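Local coordinates for adhesion G-protein coupled receptor G6 (Danio rerio, PDB 6V55) that probably acts in cell adhesion and myelination as a G-protein-coupled receptor whose extracellular region carries a calcium-binding CUB domain and a juxtamembrane GPS motif, at residues Glu53-Gly57 / Cys58-Arg62; Asn516-Asp519 / Val520-Leu524; Asn530-Ser533 / Lys534-Thr538; Thr563-Ser566 / Asn567-Ser571. All coordinates share one frame; numbering follows the deposited sequence.

The four contacts follow one another along the chain, each joining two directly adjacent segments, so none encloses or crosses another. Interaction 1 shapes the calcium-binding loop between strands 41-51 and 62-66 of the CUB domain; its nearest atoms stay about 7 Å from interaction 2. The other three belong to a run of helices much later in the sequence. Interaction 2 covers the start of helix 517-527, interaction 3 caps helix 534-550, and interaction 4 lies at the C-terminal end of helix 555-568. Interaction 4 links them in space: Ile564 CD1 packs 3.4 Å from Ala521 O of interaction 2, and Leu537 CD1 of interaction 3 lies 4.0 Å from Val568 CB.

Interaction 1. Residues Glu53-Gly57 / Cys58-Arg62; sequences EEAQG and CIYDR. With CA (calcium ion), chain C; NAG (2-acetamido-2-deoxy-beta-D-glucopyranose), chain N.
Glu53 and Asp61 meet at a calcium ion, the tightly packed end of this loop. Glu53 gives one oxygen, OE1, at 2.5 Å from the ion, while Asp61 grips it with both, OD1 at 2.5 Å and OD2 at 2.7 Å. The two carboxylates are turned 75° against each other, and the metal probably offsets the repulsion of their closely spaced oxygens. With CG anti to the backbone N (chi1 170°) and the chain extended beyond it, Glu53 reaches the ion past Tyr60; its other oxygen, OE2, pairs with Lys477, which also makes a cation-pi contact with the Tyr60 ring. Asp98, Ser100, Val101 and a water complete the coordination, and Tyr25 OH bonds to Asp61 OD2. Such an acidic cluster is characteristic of calcium-binding CUB domains, here set in the loop between strands 41-51 and 62-66. Away from the metal, Ala55 CB packs over one face of the Tyr60 ring, 4.0 Å from its centroid, as a CH-pi contact. A water that donates to Glu53 O and accepts from Tyr60 N joins the two arms of the loop. The turn itself is closed by Cys58 N bonding to Ala55 O at 3.0 Å, with Cys58 tied by a disulfide to Cys75. Arg62 folds back toward the turn, its NE bonding almost straight (167°) to Cys58 O, whereas its NH2 reaches Gly57 O weakly. The far side is looser: the Gln56 side chain is exposed, and Gln56 O receives just a weak bond, 3.4 Å long, from O6 of an N-acetylglucosamine near Asn480.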
loop_
_atom_site.group_PDB
_atom_site.type_symbol
_atom_site.label_atom_id
_atom_site.label_comp_id
_atom_site.label_asym_id
_atom_site.label_seq_id
_atom_site.Cartn_x
_atom_site.Cartn_y
_atom_site.Cartn_z
ATOM N N GLU A 53 -10.042 3.852 -4.859
ATOM C CA GLU A 53 -11.441 4.065 -4.504
ATOM C C GLU A 53 -11.518 4.998 -3.302
ATOM O O GLU A 53 -10.863 4.758 -2.285
ATOM C CB GLU A 53 -12.097 2.725 -4.190
ATOM C CG GLU A 53 -13.459 2.847 -3.592
ATOM C CD GLU A 53 -14.086 1.504 -3.215
ATOM O OE1 GLU A 53 -13.361 0.500 -3.046
ATOM O OE2 GLU A 53 -15.330 1.452 -3.072
ATOM N N GLU A 54 -12.254 6.095 -3.426
ATOM C CA GLU A 54 -12.288 7.050 -2.329
ATOM C C GLU A 54 -13.311 6.635 -1.271
ATOM O O GLU A 54 -14.334 6.019 -1.583
ATOM C CB GLU A 54 -12.575 8.465 -2.840
ATOM C CG GLU A 54 -11.974 9.555 -1.908
ATOM C CD GLU A 54 -12.314 10.977 -2.323
ATOM O OE1 GLU A 54 -11.687 11.926 -1.784
ATOM O OE2 GLU A 54 -13.191 11.135 -3.207
ATOM N N ALA A 55 -12.997 6.943 -0.010
ATOM C CA ALA A 55 -13.895 6.727 1.117
ATOM C C ALA A 55 -13.501 7.654 2.257
ATOM O O ALA A 55 -12.342 8.064 2.379
ATOM C CB ALA A 55 -13.863 5.286 1.612
ATOM N N GLN A 56 -14.491 7.979 3.095
ATOM C CA GLN A 56 -14.258 8.751 4.312
ATOM C C GLN A 56 -13.447 7.917 5.294
ATOM O O GLN A 56 -13.860 6.820 5.675
ATOM C CB GLN A 56 -15.586 9.166 4.944
ATOM C CG GLN A 56 -16.185 10.450 4.377
ATOM C CD GLN A 56 -15.388 11.688 4.761
ATOM O OE1 GLN A 56 -15.175 11.963 5.946
ATOM N NE2 GLN A 56 -14.930 12.436 3.755
ATOM N N GLY A 57 -12.280 8.423 5.682
ATOM C CA GLY A 57 -11.361 7.654 6.496
ATOM C C GLY A 57 -10.650 6.541 5.761
ATOM O O GLY A 57 -10.048 5.677 6.420
ATOM N N CYS A 58 -10.715 6.546 4.419
ATOM C CA CYS A 58 -10.060 5.589 3.517
ATOM C C CYS A 58 -10.415 4.126 3.843
ATOM O O CYS A 58 -9.584 3.220 3.718
ATOM C CB CYS A 58 -8.542 5.854 3.490
ATOM S SG CYS A 58 -8.040 7.313 2.408
ATOM N N ILE A 59 -11.669 3.895 4.269
ATOM C CA ILE A 59 -12.052 2.606 4.842
ATOM C C ILE A 59 -12.426 1.567 3.800
ATOM O O ILE A 59 -12.785 0.438 4.173
ATOM C CB ILE A 59 -13.224 2.740 5.842
ATOM C CG1 ILE A 59 -14.518 3.115 5.129
ATOM C CG2 ILE A 59 -12.927 3.769 6.924
ATOM C CD1 ILE A 59 -15.754 2.664 5.886
ATOM N N TYR A 60 -12.334 1.893 2.508
ATOM C CA TYR A 60 -12.620 0.918 1.454
ATOM C C TYR A 60 -11.308 0.371 0.898
ATOM O O TYR A 60 -10.913 -0.740 1.261
ATOM C CB TYR A 60 -13.474 1.533 0.343
ATOM C CG TYR A 60 -14.920 1.835 0.730
ATOM C CD1 TYR A 60 -15.478 1.311 1.884
ATOM C CD2 TYR A 60 -15.721 2.646 -0.075
ATOM C CE1 TYR A 60 -16.786 1.599 2.239
ATOM C CE2 TYR A 60 -17.027 2.936 0.273
ATOM C CZ TYR A 60 -17.552 2.405 1.424
ATOM O OH TYR A 60 -18.858 2.669 1.774
ATOM N N ASP A 61 -10.617 1.114 0.030
ATOM C CA ASP A 61 -9.262 0.763 -0.368
ATOM C C ASP A 61 -8.322 1.812 0.185
ATOM O O ASP A 61 -8.605 3.004 0.077
ATOM C CB ASP A 61 -9.080 0.722 -1.888
ATOM C CG ASP A 61 -10.118 -0.132 -2.591
ATOM O OD1 ASP A 61 -10.770 -0.935 -1.900
ATOM O OD2 ASP A 61 -10.282 0.005 -3.830
ATOM N N ARG A 62 -7.186 1.396 0.741
ATOM C CA ARG A 62 -6.231 2.365 1.272
ATOM C C ARG A 62 -4.807 1.923 0.971
ATOM O O ARG A 62 -4.524 0.732 0.829
ATOM C CB ARG A 62 -6.408 2.579 2.789
ATOM C CG ARG A 62 -6.148 1.360 3.639
ATOM C CD ARG A 62 -6.070 1.710 5.134
ATOM N NE ARG A 62 -7.312 2.286 5.646
ATOM C CZ ARG A 62 -7.676 2.320 6.930
ATOM N NH1 ARG A 62 -6.896 1.807 7.888
ATOM N NH2 ARG A 62 -8.847 2.868 7.255
HETATM CA CA CA C . -12.426 -1.688 -3.630
HETATM C C1 NAG N . -19.211 4.863 8.014
HETATM C C2 NAG N . -20.319 5.852 8.428
HETATM C C3 NAG N . -19.941 7.292 8.026
HETATM C C4 NAG N . -18.541 7.684 8.502
HETATM C C5 NAG N . -17.491 6.631 8.126
HETATM C C6 NAG N . -16.150 6.897 8.778
HETATM C C7 NAG N . -22.481 4.671 8.455
HETATM C C8 NAG N . -23.755 4.406 7.708
HETATM N N2 NAG N . -21.602 5.478 7.847
HETATM O O3 NAG N . -20.889 8.194 8.591
HETATM O O4 NAG N . -18.161 8.943 7.945
HETATM O O5 NAG N . -17.914 5.321 8.549
HETATM O O6 NAG N . -15.232 5.823 8.619
HETATM O O7 NAG N . -22.249 4.160 9.555
HETATM O O HOH W 1 -10.849 3.689 0.632
HETATM O O HOH W 2 -11.389 -3.909 -4.365
#

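Interaction 2. Residues Asn516-Asp519 / Val520-Leu524; sequences NAMD and VAVQL
The opening turns of helix 517-527 hold this contact, in which Asn516 through Asp519 accept from the residues four places on, Val520 through Gln523. The helix packs with helices 534-550 and 555-568, consistent with the helical subdomain of a GAIN domain. Val520 N bonds to Asn516 O at 2.9 Å, followed by Ala521 N to Ala517 O and Val522 N to Met518 O. The fourth acceptor is doubly gripped: Asp519 O takes Gln523 N at 3.2 Å and also the side-chain NE2 of Gln523 at 3.1 Å. Gln523 achieves this by bending sharply at chi2 (-18°), which folds its amide back along the preceding turn and brings CG within 3.3 Å of Asp519 O. The side-chain bond is less straight than the backbone one, 140° against 156°, and the carbonyl lies tilted from the amide plane. The Asp519 carboxylate stays beside this amide without bonding to it, OD1 standing 3.7 Å from NE2. Where the chain enters the helix, the Asn516 amide lies against a valine methyl, ND2 being 3.4 Å from Val520 CG2, while Asn516 OD1 accepts from Ser513 N, which fixes how the amide is turned. Met518 CE just reaches Val522 CG2 at 4.2 Å. Of the remaining faces, Val520 and Ala521 rest on Leu547 of helix 534-550, Met518 and Ala521 meet Thr560 of helix 555-568, and Leu524 wedges between those two helices, touching Val540 and Ile564, with Tyr476 of a loop beside it.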
loop_
_atom_site.group_PDB
_atom_site.type_symbol
_atom_site.label_atom_id
_atom_site.label_comp_id
_atom_site.label_asym_id
_atom_site.label_seq_id
_atom_site.Cartn_x
_atom_site.Cartn_y
_atom_site.Cartn_z
ATOM N N ASN A 516 -34.042 0.579 -6.194
ATOM C CA ASN A 516 -32.736 0.065 -5.814
ATOM C C ASN A 516 -32.226 -1.059 -6.721
ATOM O O ASN A 516 -31.146 -1.589 -6.438
ATOM C CB ASN A 516 -32.745 -0.358 -4.336
ATOM C CG ASN A 516 -33.292 -1.747 -4.103
ATOM O OD1 ASN A 516 -34.289 -2.139 -4.690
ATOM N ND2 ASN A 516 -32.661 -2.487 -3.194
ATOM N N ALA A 517 -32.954 -1.407 -7.811
ATOM C CA ALA A 517 -32.579 -2.537 -8.670
ATOM C C ALA A 517 -31.263 -2.298 -9.400
ATOM O O ALA A 517 -30.450 -3.225 -9.543
ATOM C CB ALA A 517 -33.660 -2.826 -9.705
ATOM N N MET A 518 -31.043 -1.065 -9.869
ATOM C CA MET A 518 -29.781 -0.719 -10.516
ATOM C C MET A 518 -28.613 -0.777 -9.542
ATOM O O MET A 518 -27.514 -1.184 -9.929
ATOM C CB MET A 518 -29.887 0.670 -11.144
ATOM C CG MET A 518 -28.940 0.921 -12.317
ATOM S SD MET A 518 -28.767 -0.525 -13.373
ATOM C CE MET A 518 -27.278 -0.214 -14.269
ATOM N N ASP A 519 -28.846 -0.432 -8.269
ATOM C CA ASP A 519 -27.773 -0.440 -7.281
ATOM C C ASP A 519 -27.411 -1.861 -6.856
ATOM O O ASP A 519 -26.221 -2.178 -6.730
ATOM C CB ASP A 519 -28.173 0.399 -6.070
ATOM C CG ASP A 519 -26.977 0.803 -5.213
ATOM O OD1 ASP A 519 -26.195 1.687 -5.663
ATOM O OD2 ASP A 519 -26.827 0.228 -4.095
ATOM N N VAL A 520 -28.432 -2.709 -6.638
ATOM C CA VAL A 520 -28.241 -4.114 -6.269
ATOM C C VAL A 520 -27.499 -4.871 -7.373
ATOM O O VAL A 520 -26.530 -5.593 -7.104
ATOM C CB VAL A 520 -29.605 -4.765 -5.977
ATOM C CG1 VAL A 520 -29.508 -6.283 -5.890
ATOM C CG2 VAL A 520 -30.175 -4.235 -4.736
ATOM N N ALA A 521 -27.920 -4.673 -8.636
ATOM C CA ALA A 521 -27.346 -5.406 -9.759
ATOM C C ALA A 521 -25.893 -5.029 -10.000
ATOM O O ALA A 521 -25.086 -5.905 -10.318
ATOM C CB ALA A 521 -28.164 -5.158 -11.017
ATOM N N VAL A 522 -25.547 -3.749 -9.798
ATOM C CA VAL A 522 -24.173 -3.272 -9.948
ATOM C C VAL A 522 -23.268 -3.895 -8.881
ATOM O O VAL A 522 -22.174 -4.384 -9.197
ATOM C CB VAL A 522 -24.164 -1.727 -9.913
ATOM C CG1 VAL A 522 -22.866 -1.175 -9.490
ATOM C CG2 VAL A 522 -24.473 -1.163 -11.274
ATOM N N GLN A 523 -23.748 -3.980 -7.627
ATOM C CA GLN A 523 -22.922 -4.549 -6.562
ATOM C C GLN A 523 -22.707 -6.050 -6.736
ATOM O O GLN A 523 -21.568 -6.515 -6.621
ATOM C CB GLN A 523 -23.517 -4.262 -5.178
ATOM C CG GLN A 523 -23.658 -2.780 -4.739
ATOM C CD GLN A 523 -22.809 -1.764 -5.526
ATOM O OE1 GLN A 523 -21.561 -1.790 -5.527
ATOM N NE2 GLN A 523 -23.504 -0.844 -6.193
ATOM N N LEU A 524 -23.769 -6.795 -7.095
ATOM C CA LEU A 524 -23.650 -8.222 -7.353
ATOM C C LEU A 524 -22.769 -8.512 -8.566
ATOM O O LEU A 524 -22.042 -9.510 -8.563
ATOM C CB LEU A 524 -25.032 -8.833 -7.567
ATOM C CG LEU A 524 -26.098 -8.785 -6.468
ATOM C CD1 LEU A 524 -27.346 -9.536 -6.901
ATOM C CD2 LEU A 524 -25.600 -9.263 -5.110
#

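Interaction 3. Residues Asn530-Ser533 / Lys534-Thr538; sequences NGLS and KEELT
A helix N-cap joins Ser533 to Glu536 and Leu537 where the loop after helix 517-527 runs into helix 534-550, at the protein surface. Ser533 OG accepts from Glu536 N at 2.9 Å, with a fairly straight N-H (153°), and so caps an amide of the first helical turn. The serine hydroxyl gets there because OG sits between the backbone N and the carbonyl carbon (chi1 66°), turned in over the first turn. Ser533 O then accepts from Leu537 N at 3.1 Å, the first bond of the helix proper. The same hydroxyl also points a weak, 3.5 Å bond at Glu536 OE1, so that one side chain touches both the amide and the carboxylate of Glu536. This is the classic N-cap of an alpha-helix, here starting helix 534-550, which packs against helix 573-593, probably within the helical part of a GAIN domain. With an alanine in place of Ser533, Glu536 N is likely to lose its side-chain acceptor, and the first turn would be less firmly held. On the loop side, Leu532 CD2 comes within 3.3 Å of Glu536 OE1, the two side chains lying at about a right angle. The other carboxylate oxygen, Glu536 OE2, bonds to His457, which anchors the glutamate from outside. Glu535 OE2 lies beside the serine side chain, 3.6 Å from Ser533 CB, whereas Leu537, which is buried, packs on Ala579 of helix 573-593.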
loop_
_atom_site.group_PDB
_atom_site.type_symbol
_atom_site.label_atom_id
_atom_site.label_comp_id
_atom_site.label_asym_id
_atom_site.label_seq_id
_atom_site.Cartn_x
_atom_site.Cartn_y
_atom_site.Cartn_z
ATOM N N ASN A 530 -14.930 -12.200 -8.804
ATOM C CA ASN A 530 -14.059 -12.804 -7.809
ATOM C C ASN A 530 -14.327 -14.300 -7.691
ATOM O O ASN A 530 -15.343 -14.824 -8.164
ATOM C CB ASN A 530 -14.260 -12.174 -6.426
ATOM C CG ASN A 530 -14.344 -10.648 -6.458
ATOM O OD1 ASN A 530 -13.970 -9.996 -7.444
ATOM N ND2 ASN A 530 -14.818 -10.071 -5.350
ATOM N N GLY A 531 -13.391 -14.985 -7.036
ATOM C CA GLY A 531 -13.561 -16.388 -6.737
ATOM C C GLY A 531 -14.629 -16.541 -5.681
ATOM O O GLY A 531 -14.389 -16.265 -4.504
ATOM N N LEU A 532 -15.831 -16.923 -6.098
ATOM C CA LEU A 532 -16.951 -17.066 -5.180
ATOM C C LEU A 532 -17.110 -18.511 -4.746
ATOM O O LEU A 532 -16.733 -19.446 -5.458
ATOM C CB LEU A 532 -18.262 -16.577 -5.809
ATOM C CG LEU A 532 -18.493 -15.063 -5.867
ATOM C CD1 LEU A 532 -19.966 -14.747 -6.141
ATOM C CD2 LEU A 532 -18.020 -14.392 -4.575
ATOM N N SER A 533 -17.683 -18.687 -3.565
ATOM C CA SER A 533 -18.110 -20.013 -3.162
ATOM C C SER A 533 -19.342 -20.411 -3.956
ATOM O O SER A 533 -20.037 -19.568 -4.539
ATOM C CB SER A 533 -18.430 -20.056 -1.672
ATOM O OG SER A 533 -19.562 -19.255 -1.381
ATOM N N LYS A 534 -19.621 -21.723 -3.963
ATOM C CA LYS A 534 -20.832 -22.215 -4.602
ATOM C C LYS A 534 -22.074 -21.764 -3.845
ATOM O O LYS A 534 -23.102 -21.516 -4.475
ATOM C CB LYS A 534 -20.768 -23.746 -4.758
ATOM C CG LYS A 534 -21.331 -24.618 -3.636
ATOM C CD LYS A 534 -21.809 -25.989 -4.132
ATOM C CE LYS A 534 -23.039 -25.878 -5.036
ATOM N NZ LYS A 534 -24.221 -25.241 -4.369
ATOM N N GLU A 535 -21.973 -21.531 -2.535
ATOM C CA GLU A 535 -23.133 -21.070 -1.792
ATOM C C GLU A 535 -23.381 -19.580 -1.975
ATOM O O GLU A 535 -24.537 -19.162 -1.919
ATOM C CB GLU A 535 -23.009 -21.418 -0.305
ATOM C CG GLU A 535 -22.739 -22.911 -0.014
ATOM C CD GLU A 535 -21.249 -23.264 0.048
ATOM O OE1 GLU A 535 -20.913 -24.466 -0.104
ATOM O OE2 GLU A 535 -20.425 -22.337 0.269
ATOM N N GLU A 536 -22.338 -18.771 -2.218
ATOM C CA GLU A 536 -22.564 -17.359 -2.538
ATOM C C GLU A 536 -23.159 -17.201 -3.925
ATOM O O GLU A 536 -23.988 -16.309 -4.152
ATOM C CB GLU A 536 -21.262 -16.576 -2.468
ATOM C CG GLU A 536 -21.077 -15.779 -1.197
ATOM C CD GLU A 536 -19.607 -15.567 -0.848
ATOM O OE1 GLU A 536 -18.736 -15.899 -1.696
ATOM O OE2 GLU A 536 -19.330 -15.114 0.296
ATOM N N LEU A 537 -22.773 -18.084 -4.843
ATOM C CA LEU A 537 -23.199 -17.994 -6.230
ATOM C C LEU A 537 -24.691 -18.281 -6.396
ATOM O O LEU A 537 -25.365 -17.594 -7.172
ATOM C CB LEU A 537 -22.366 -18.956 -7.060
ATOM C CG LEU A 537 -22.458 -18.742 -8.550
ATOM C CD1 LEU A 537 -21.063 -18.624 -9.063
ATOM C CD2 LEU A 537 -23.170 -19.899 -9.202
ATOM N N THR A 538 -25.236 -19.276 -5.673
ATOM C CA THR A 538 -26.681 -19.490 -5.766
ATOM C C THR A 538 -27.466 -18.402 -5.026
ATOM O O THR A 538 -28.633 -18.167 -5.362
ATOM C CB THR A 538 -27.106 -20.903 -5.283
ATOM O OG1 THR A 538 -27.270 -20.941 -3.858
ATOM C CG2 THR A 538 -26.107 -21.987 -5.723
#

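Interaction 4. Residues Thr563-Ser566 / Asn567-Ser571; sequences TIIS and NVMVS
Asn567 and Thr563 meet near the C-terminal end of helix 555-568, beside a type I beta turn running from Val568 to Ser571. Asn567 N bonds to Thr563 O at 3.1 Å, approaching from well above the carbonyl plane. With CG anti to its own carbonyl carbon (chi1 -74°), the side chain folds back along the helix, and Thr563 O lies over the flat of the amide, 3.1 Å from Asn567 CG, too poorly angled to bond with ND2. The asparagine also rests on Ser528 and Asn529 of the loop after helix 517-527, and replacing it with an alanine would probably open a gap against that loop and uncover the carbonyl of Thr563. Next comes Val568, whose N meets Ile564 O in the carbonyl plane at 3.0 Å; its methyl groups straddle the previous turn, CG1 against Ile564 O and CG2 against Ile565 O, each at 3.3 Å. At Met569 the helical pattern weakens: its N is shared between Ile565 O and Ser566 O, both bonds weak. The thioether chain runs back so that CE lies 3.7 Å from Ile565 CG2, in a buried patch where Ile565 also touches Ala583 and Val587 of helix 573-593 and Met569 meets Leu682. Val570 N is weakly bonded to Asn567 O. The turn closes at Ser571, its N held weakly by Val568 O at 3.3 Å.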
loop_
_atom_site.group_PDB
_atom_site.type_symbol
_atom_site.label_atom_id
_atom_site.label_comp_id
_atom_site.label_asym_id
_atom_site.label_seq_id
_atom_site.Cartn_x
_atom_site.Cartn_y
_atom_site.Cartn_z
ATOM N N THR A 563 -24.093 -9.580 -17.191
ATOM C CA THR A 563 -22.736 -9.872 -16.802
ATOM C C THR A 563 -22.629 -10.466 -15.413
ATOM O O THR A 563 -21.548 -10.962 -15.074
ATOM C CB THR A 563 -21.881 -8.622 -16.941
ATOM O OG1 THR A 563 -22.303 -7.629 -16.000
ATOM C CG2 THR A 563 -22.052 -8.064 -18.337
ATOM N N ILE A 564 -23.688 -10.411 -14.596
ATOM C CA ILE A 564 -23.760 -11.326 -13.459
ATOM C C ILE A 564 -23.756 -12.756 -13.967
ATOM O O ILE A 564 -22.891 -13.548 -13.583
ATOM C CB ILE A 564 -24.983 -11.029 -12.575
ATOM C CG1 ILE A 564 -24.840 -9.603 -12.070
ATOM C CG2 ILE A 564 -25.006 -11.959 -11.409
ATOM C CD1 ILE A 564 -26.078 -8.967 -11.463
ATOM N N ILE A 565 -24.600 -13.042 -14.964
ATOM C CA ILE A 565 -24.758 -14.401 -15.496
ATOM C C ILE A 565 -23.536 -14.836 -16.316
ATOM O O ILE A 565 -23.139 -16.008 -16.272
ATOM C CB ILE A 565 -26.070 -14.481 -16.310
ATOM C CG1 ILE A 565 -27.245 -13.909 -15.493
ATOM C CG2 ILE A 565 -26.384 -15.906 -16.706
ATOM C CD1 ILE A 565 -27.667 -14.726 -14.271
ATOM N N SER A 566 -22.896 -13.902 -17.032
ATOM C CA SER A 566 -21.648 -14.206 -17.736
ATOM C C SER A 566 -20.511 -14.546 -16.778
ATOM O O SER A 566 -19.703 -15.440 -17.069
ATOM C CB SER A 566 -21.227 -13.020 -18.591
ATOM O OG SER A 566 -20.027 -13.286 -19.302
ATOM N N ASN A 567 -20.452 -13.860 -15.629
ATOM C CA ASN A 567 -19.435 -14.164 -14.638
ATOM C C ASN A 567 -19.711 -15.476 -13.921
ATOM O O ASN A 567 -18.767 -16.162 -13.512
ATOM C CB ASN A 567 -19.372 -13.069 -13.602
ATOM C CG ASN A 567 -18.738 -11.818 -14.098
ATOM O OD1 ASN A 567 -18.240 -11.759 -15.220
ATOM N ND2 ASN A 567 -18.804 -10.772 -13.278
ATOM N N VAL A 568 -20.982 -15.855 -13.733
ATOM C CA VAL A 568 -21.208 -17.182 -13.161
ATOM C C VAL A 568 -20.974 -18.272 -14.193
ATOM O O VAL A 568 -20.771 -19.420 -13.814
ATOM C CB VAL A 568 -22.590 -17.392 -12.501
ATOM C CG1 VAL A 568 -23.000 -16.189 -11.660
ATOM C CG2 VAL A 568 -23.671 -17.782 -13.481
ATOM N N MET A 569 -20.910 -17.943 -15.482
ATOM C CA MET A 569 -20.550 -18.954 -16.464
ATOM C C MET A 569 -19.072 -19.320 -16.451
ATOM O O MET A 569 -18.714 -20.345 -17.030
ATOM C CB MET A 569 -20.905 -18.480 -17.854
ATOM C CG MET A 569 -22.329 -18.664 -18.179
ATOM S SD MET A 569 -22.656 -18.081 -19.839
ATOM C CE MET A 569 -23.989 -17.035 -19.327
ATOM N N VAL A 570 -18.197 -18.508 -15.849
ATOM C CA VAL A 570 -16.786 -18.884 -15.813
ATOM C C VAL A 570 -16.452 -19.451 -14.445
ATOM O O VAL A 570 -15.279 -19.698 -14.136
ATOM C CB VAL A 570 -15.839 -17.721 -16.170
ATOM C CG1 VAL A 570 -16.030 -17.315 -17.607
ATOM C CG2 VAL A 570 -16.035 -16.541 -15.271
ATOM N N SER A 571 -17.476 -19.712 -13.631
ATOM C CA SER A 571 -17.266 -20.378 -12.355
ATOM C C SER A 571 -17.047 -21.863 -12.588
ATOM O O SER A 571 -17.133 -22.360 -13.716
ATOM C CB SER A 571 -18.454 -20.141 -11.436
ATOM O OG SER A 571 -18.402 -18.803 -10.987
#